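Local coordinates for mitochondrial RNA-binding protein 1 (Trypanosoma brucei, PDB 2GIA), which probably binds RNA, pairing with mitochondrial RNA-binding protein 2 in a guide-RNA-binding complex that acts as a matchmaker in RNA editing, at residues K111-V115 and A116-M120; V30-G34 and K35-I39. All blocks are in the same frame, centred on the assembly; numbering follows the deposited sequence.

Contact 1 (K111-V115 and A116-M120)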
loop_
_atom_site.group_PDB
_atom_site.type_symbol
_atom_site.label_atom_id
_atom_site.label_comp_id
_atom_site.label_asym_id
_atom_site.label_seq_id
_atom_site.Cartn_x
_atom_site.Cartn_y
_atom_site.Cartn_z
ATOM N N LYS B 111 -15.084 25.409 13.067
ATOM C CA LYS B 111 -15.494 26.689 12.501
ATOM C C LYS B 111 -14.856 26.903 11.130
ATOM O O LYS B 111 -13.655 26.723 10.981
ATOM C CB LYS B 111 -15.050 27.800 13.464
ATOM C CG LYS B 111 -15.806 27.730 14.818
ATOM C CD LYS B 111 -15.549 28.942 15.704
ATOM C CE LYS B 111 -16.475 28.936 16.943
ATOM N NZ LYS B 111 -17.945 28.893 16.580
ATOM N N VAL B 112 -15.649 27.306 10.150
ATOM C CA VAL B 112 -15.121 27.529 8.790
ATOM C C VAL B 112 -15.948 28.674 8.201
ATOM O O VAL B 112 -16.933 29.105 8.790
ATOM C CB VAL B 112 -15.408 26.320 7.854
ATOM C CG1 VAL B 112 -14.745 25.056 8.418
ATOM C CG2 VAL B 112 -16.950 26.071 7.755
ATOM N N HIS B 113 -15.577 29.159 7.032
ATOM C CA HIS B 113 -16.466 30.163 6.435
ATOM C C HIS B 113 -16.807 29.674 5.037
ATOM O O HIS B 113 -16.076 28.838 4.497
ATOM C CB HIS B 113 -15.790 31.531 6.432
ATOM C CG HIS B 113 -14.478 31.568 5.729
ATOM N ND1 HIS B 113 -14.368 31.508 4.355
ATOM C CD2 HIS B 113 -13.217 31.700 6.206
ATOM C CE1 HIS B 113 -13.091 31.604 4.013
ATOM N NE2 HIS B 113 -12.372 31.720 5.116
ATOM N N ARG B 114 -17.943 30.100 4.486
ATOM C CA ARG B 114 -18.302 29.708 3.129
ATOM C C ARG B 114 -17.564 30.564 2.101
ATOM O O ARG B 114 -16.866 31.531 2.472
ATOM C CB ARG B 114 -19.806 29.785 2.936
ATOM C CG ARG B 114 -20.481 28.712 3.744
ATOM C CD ARG B 114 -21.967 28.559 3.552
ATOM N NE ARG B 114 -22.387 27.583 4.553
ATOM C CZ ARG B 114 -22.466 26.273 4.349
ATOM N NH1 ARG B 114 -22.192 25.734 3.135
ATOM N NH2 ARG B 114 -22.737 25.488 5.390
ATOM N N VAL B 115 -17.666 30.206 0.820
ATOM C CA VAL B 115 -16.965 30.979 -0.209
ATOM C C VAL B 115 -17.458 32.411 -0.211
ATOM O O VAL B 115 -18.654 32.668 -0.013
ATOM C CB VAL B 115 -17.161 30.438 -1.648
ATOM C CG1 VAL B 115 -16.309 29.224 -1.867
ATOM C CG2 VAL B 115 -18.627 30.161 -1.903
ATOM N N ALA B 116 -16.520 33.328 -0.436
ATOM C CA ALA B 116 -16.811 34.754 -0.474
ATOM C C ALA B 116 -17.650 35.204 0.718
ATOM O O ALA B 116 -18.728 35.774 0.546
ATOM C CB ALA B 116 -17.522 35.104 -1.787
ATOM N N SER B 117 -17.157 34.920 1.921
ATOM C CA SER B 117 -17.826 35.303 3.165
ATOM C C SER B 117 -16.776 35.166 4.272
ATOM O O SER B 117 -15.956 34.243 4.243
ATOM C CB SER B 117 -19.024 34.390 3.438
ATOM O OG SER B 117 -19.889 34.918 4.433
ATOM N N GLN B 118 -16.786 36.106 5.216
ATOM C CA GLN B 118 -15.848 36.116 6.334
ATOM C C GLN B 118 -16.579 35.727 7.616
ATOM O O GLN B 118 -15.971 35.609 8.685
ATOM C CB GLN B 118 -15.234 37.515 6.506
ATOM C CG GLN B 118 -14.235 37.905 5.431
ATOM C CD GLN B 118 -12.965 37.058 5.471
ATOM O OE1 GLN B 118 -12.026 37.288 4.700
ATOM N NE2 GLN B 118 -12.935 36.071 6.366
ATOM N N ARG B 119 -17.891 35.545 7.482
ATOM C CA ARG B 119 -18.797 35.173 8.569
ATOM C C ARG B 119 -18.618 33.678 8.921
ATOM O O ARG B 119 -19.095 32.809 8.193
ATOM C CB ARG B 119 -20.204 35.460 8.068
ATOM C CG ARG B 119 -21.364 35.046 8.932
ATOM C CD ARG B 119 -22.626 35.275 8.094
ATOM N NE ARG B 119 -22.442 36.410 7.177
ATOM C CZ ARG B 119 -23.277 36.745 6.191
ATOM N NH1 ARG B 119 -24.379 36.036 5.968
ATOM N NH2 ARG B 119 -23.004 37.791 5.422
ATOM N N MET B 120 -17.936 33.391 10.029
ATOM C CA MET B 120 -17.658 31.999 10.439
ATOM C C MET B 120 -18.893 31.265 10.896
ATOM O O MET B 120 -19.795 31.872 11.465
ATOM C CB MET B 120 -16.648 31.962 11.584
ATOM C CG MET B 120 -15.360 32.711 11.324
ATOM S SD MET B 120 -14.403 32.011 10.003
ATOM C CE MET B 120 -13.765 30.460 10.823
#
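Lys111 meets Met120 where the chain, having left the short strand 111-112, comes back on itself: the methionine CE lies 4.0 Å from Lys111 CB, so the terminal methyl rests on the root of the lysine while the rest of that chain runs on to a salt bridge with Asp122. Val112 contributes backbone here, its O receiving a CA-H...O contact from Met120 CA at 3.4 Å; its side chain points the other way, into the apolar company of Ile65 and Val67. His113 CB faces the returning limb, and its CG, set between the backbone N and the carbonyl carbon (chi1 57°), places the ring where ND1 can donate to the O of the next residue, Arg114, at 3.1 Å. That bond is nearly straight at the hydrogen (170°) and lies close to the ring plane, although ND1 stands well above the carbonyl plane. Ser117 O is also 3.2 Å from His113 ND1, but at too poor an angle for a hydrogen bond. Met120, bent twice along its chain, brings SD to the ring edge, 4.0 Å from CD2 of His113. Arg114 turns its guanidinium away to Glu121, by a salt bridge, and to the carbonyl of Arg63, while its own O faces CB of Ser117 at 3.7 Å. Val115 directs its side chain away from the turn, against Arg64, and Ala116 follows with positive phi, a conformation that helps the chain reverse; its small methyl fits the exposed bend. The ND1 bond implies a proton on ND1 and limits the ring's rotation, whereas NE2 is buried without a partner in the model. The clear side-chain hydrogen bond thus stays within 111-115, and the returning limb is met by van der Waals, sulfur-edge and CA-H...O contacts.

Contact 2 (V30-G34 and K35-I39)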
loop_
_atom_site.group_PDB
_atom_site.type_symbol
_atom_site.label_atom_id
_atom_site.label_comp_id
_atom_site.label_asym_id
_atom_site.label_seq_id
_atom_site.Cartn_x
_atom_site.Cartn_y
_atom_site.Cartn_z
ATOM N N VAL B 30 -13.819 15.079 -1.043
ATOM C CA VAL B 30 -12.489 14.987 -0.452
ATOM C C VAL B 30 -11.573 14.726 -1.646
ATOM O O VAL B 30 -11.761 13.745 -2.376
ATOM C CB VAL B 30 -12.391 13.798 0.579
ATOM C CG1 VAL B 30 -10.949 13.742 1.171
ATOM C CG2 VAL B 30 -13.410 14.029 1.721
ATOM N N ALA B 31 -10.621 15.639 -1.874
ATOM C CA ALA B 31 -9.688 15.512 -2.988
ATOM C C ALA B 31 -8.281 15.761 -2.478
ATOM O O ALA B 31 -8.069 16.274 -1.357
ATOM C CB ALA B 31 -10.002 16.575 -4.099
ATOM N N VAL B 32 -7.303 15.430 -3.310
ATOM C CA VAL B 32 -5.917 15.700 -2.889
ATOM C C VAL B 32 -5.110 16.168 -4.109
ATOM O O VAL B 32 -5.231 15.617 -5.209
ATOM C CB VAL B 32 -5.241 14.456 -2.255
ATOM C CG1 VAL B 32 -4.995 13.352 -3.316
ATOM C CG2 VAL B 32 -3.892 14.869 -1.666
ATOM N N ASP B 33 -4.347 17.220 -3.894
ATOM C CA ASP B 33 -3.481 17.792 -4.924
ATOM C C ASP B 33 -2.022 17.617 -4.420
ATOM O O ASP B 33 -1.493 18.480 -3.727
ATOM C CB ASP B 33 -3.828 19.281 -5.081
ATOM C CG ASP B 33 -3.029 19.949 -6.205
ATOM O OD1 ASP B 33 -2.221 19.262 -6.879
ATOM O OD2 ASP B 33 -3.224 21.157 -6.416
ATOM N N GLY B 34 -1.399 16.488 -4.761
ATOM C CA GLY B 34 -0.041 16.200 -4.302
ATOM C C GLY B 34 -0.006 15.961 -2.798
ATOM O O GLY B 34 -0.461 14.947 -2.304
ATOM N N LYS B 35 0.510 16.924 -2.057
ATOM C CA LYS B 35 0.600 16.801 -0.616
ATOM C C LYS B 35 -0.599 17.412 0.099
ATOM O O LYS B 35 -0.774 17.189 1.299
ATOM C CB LYS B 35 1.851 17.562 -0.126
ATOM C CG LYS B 35 3.178 17.037 -0.688
ATOM C CD LYS B 35 4.331 17.963 -0.223
ATOM C CE LYS B 35 5.747 17.385 -0.512
ATOM N NZ LYS B 35 6.801 18.332 0.092
ATOM N N LEU B 36 -1.411 18.170 -0.638
ATOM C CA LEU B 36 -2.493 18.937 -0.015
ATOM C C LEU B 36 -3.932 18.471 -0.185
ATOM O O LEU B 36 -4.473 18.445 -1.293
ATOM C CB LEU B 36 -2.361 20.385 -0.477
ATOM C CG LEU B 36 -0.925 20.987 -0.409
ATOM C CD1 LEU B 36 -1.017 22.497 -0.826
ATOM C CD2 LEU B 36 -0.334 20.862 1.030
ATOM N N LEU B 37 -4.522 18.064 0.940
ATOM C CA LEU B 37 -5.908 17.589 0.987
ATOM C C LEU B 37 -6.854 18.804 0.805
ATOM O O LEU B 37 -6.624 19.862 1.390
ATOM C CB LEU B 37 -6.110 16.991 2.354
ATOM C CG LEU B 37 -6.816 15.704 2.694
ATOM C CD1 LEU B 37 -6.736 14.626 1.583
ATOM C CD2 LEU B 37 -6.177 15.255 4.058
ATOM N N LEU B 38 -7.888 18.654 -0.001
ATOM C CA LEU B 38 -8.874 19.723 -0.220
ATOM C C LEU B 38 -10.228 19.133 0.143
ATOM O O LEU B 38 -10.735 18.240 -0.534
ATOM C CB LEU B 38 -8.870 20.171 -1.708
ATOM C CG LEU B 38 -7.432 20.476 -2.198
ATOM C CD1 LEU B 38 -7.357 20.651 -3.722
ATOM C CD2 LEU B 38 -6.941 21.729 -1.490
ATOM N N ILE B 39 -10.859 19.679 1.170
ATOM C CA ILE B 39 -12.137 19.148 1.611
ATOM C C ILE B 39 -13.178 20.220 1.321
ATOM O O ILE B 39 -13.010 21.354 1.745
ATOM C CB ILE B 39 -12.073 18.837 3.115
ATOM C CG1 ILE B 39 -10.990 17.757 3.341
ATOM C CG2 ILE B 39 -13.428 18.270 3.572
ATOM C CD1 ILE B 39 -10.769 17.379 4.837
#
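A beta hairpin with a two-residue loop, Gly34 and Lys35, joins strands 26-33 and 36-43, neighbours in the antiparallel four-stranded sheet, through a type II' turn from Asp33 to Leu36. Gly34 suits the first corner because glycine, with no CB, accepts the positive phi (68°) and the close Lys35 N. The hydrogen-bonded pair Asp33 and Leu36 closes the turn: Asp33 N reaches Leu36 O at 2.9 Å, and Leu36 N returns to Asp33 O at 3.1 Å. At the next hydrogen-bonded pair, Ala31 and Leu38 repeat the exchange, with Leu38 N to Ala31 O the shorter bond at 2.7 Å. Between them, Val32 and Leu37 form a non-hydrogen-bonded pair.

The two faces differ. Val30, Val32 and Leu37 turn toward helix 130-145, where each meets Phe138, and branched aliphatic side chains suit this buried layer. Val32 also packs on Phe190 of a mitochondrial RNA-binding protein 2 (MRP2) chain. On the other face, Leu10 touches Asp33 and Leu38, and Arg68 touches Leu36 and Leu38. Lys35, at the second corner, extends outward to pack on Ala45 of an MRP2 chain, its NZ making a long, weak ion pair with Asp47 of that chain. Leu37 leans across to the partner strand: its CD1 lies 4.1 Å from Val32 CB and 4.3 Å from Val30 CG1. On the opposite face, Leu38 CD1 touches the apolar CB of Asp33 at 4.0 Å.

Both contacts reverse the chain, yet at different depths. The centre of contact 2 is about 9 Å, and that of contact 1 about 16 Å, from the centre of the chain. Contact 2 is partly buried, with helix 130-145 over one face and MRP2 chains touching Val32 and Lys35; contact 1 is at the surface, touched by no other protein chain of the assembly. Paired backbone bonds and aliphatic side chains define the hairpin, which lies within the four-stranded sheet. Contact 1 begins on an outer strand of the five-stranded one and is otherwise loop, relying on a histidine, a methionine and charged groups directed elsewhere. Strand 65-68 is a shared neighbour: it flanks 35-39 and receives Val112 and Arg114.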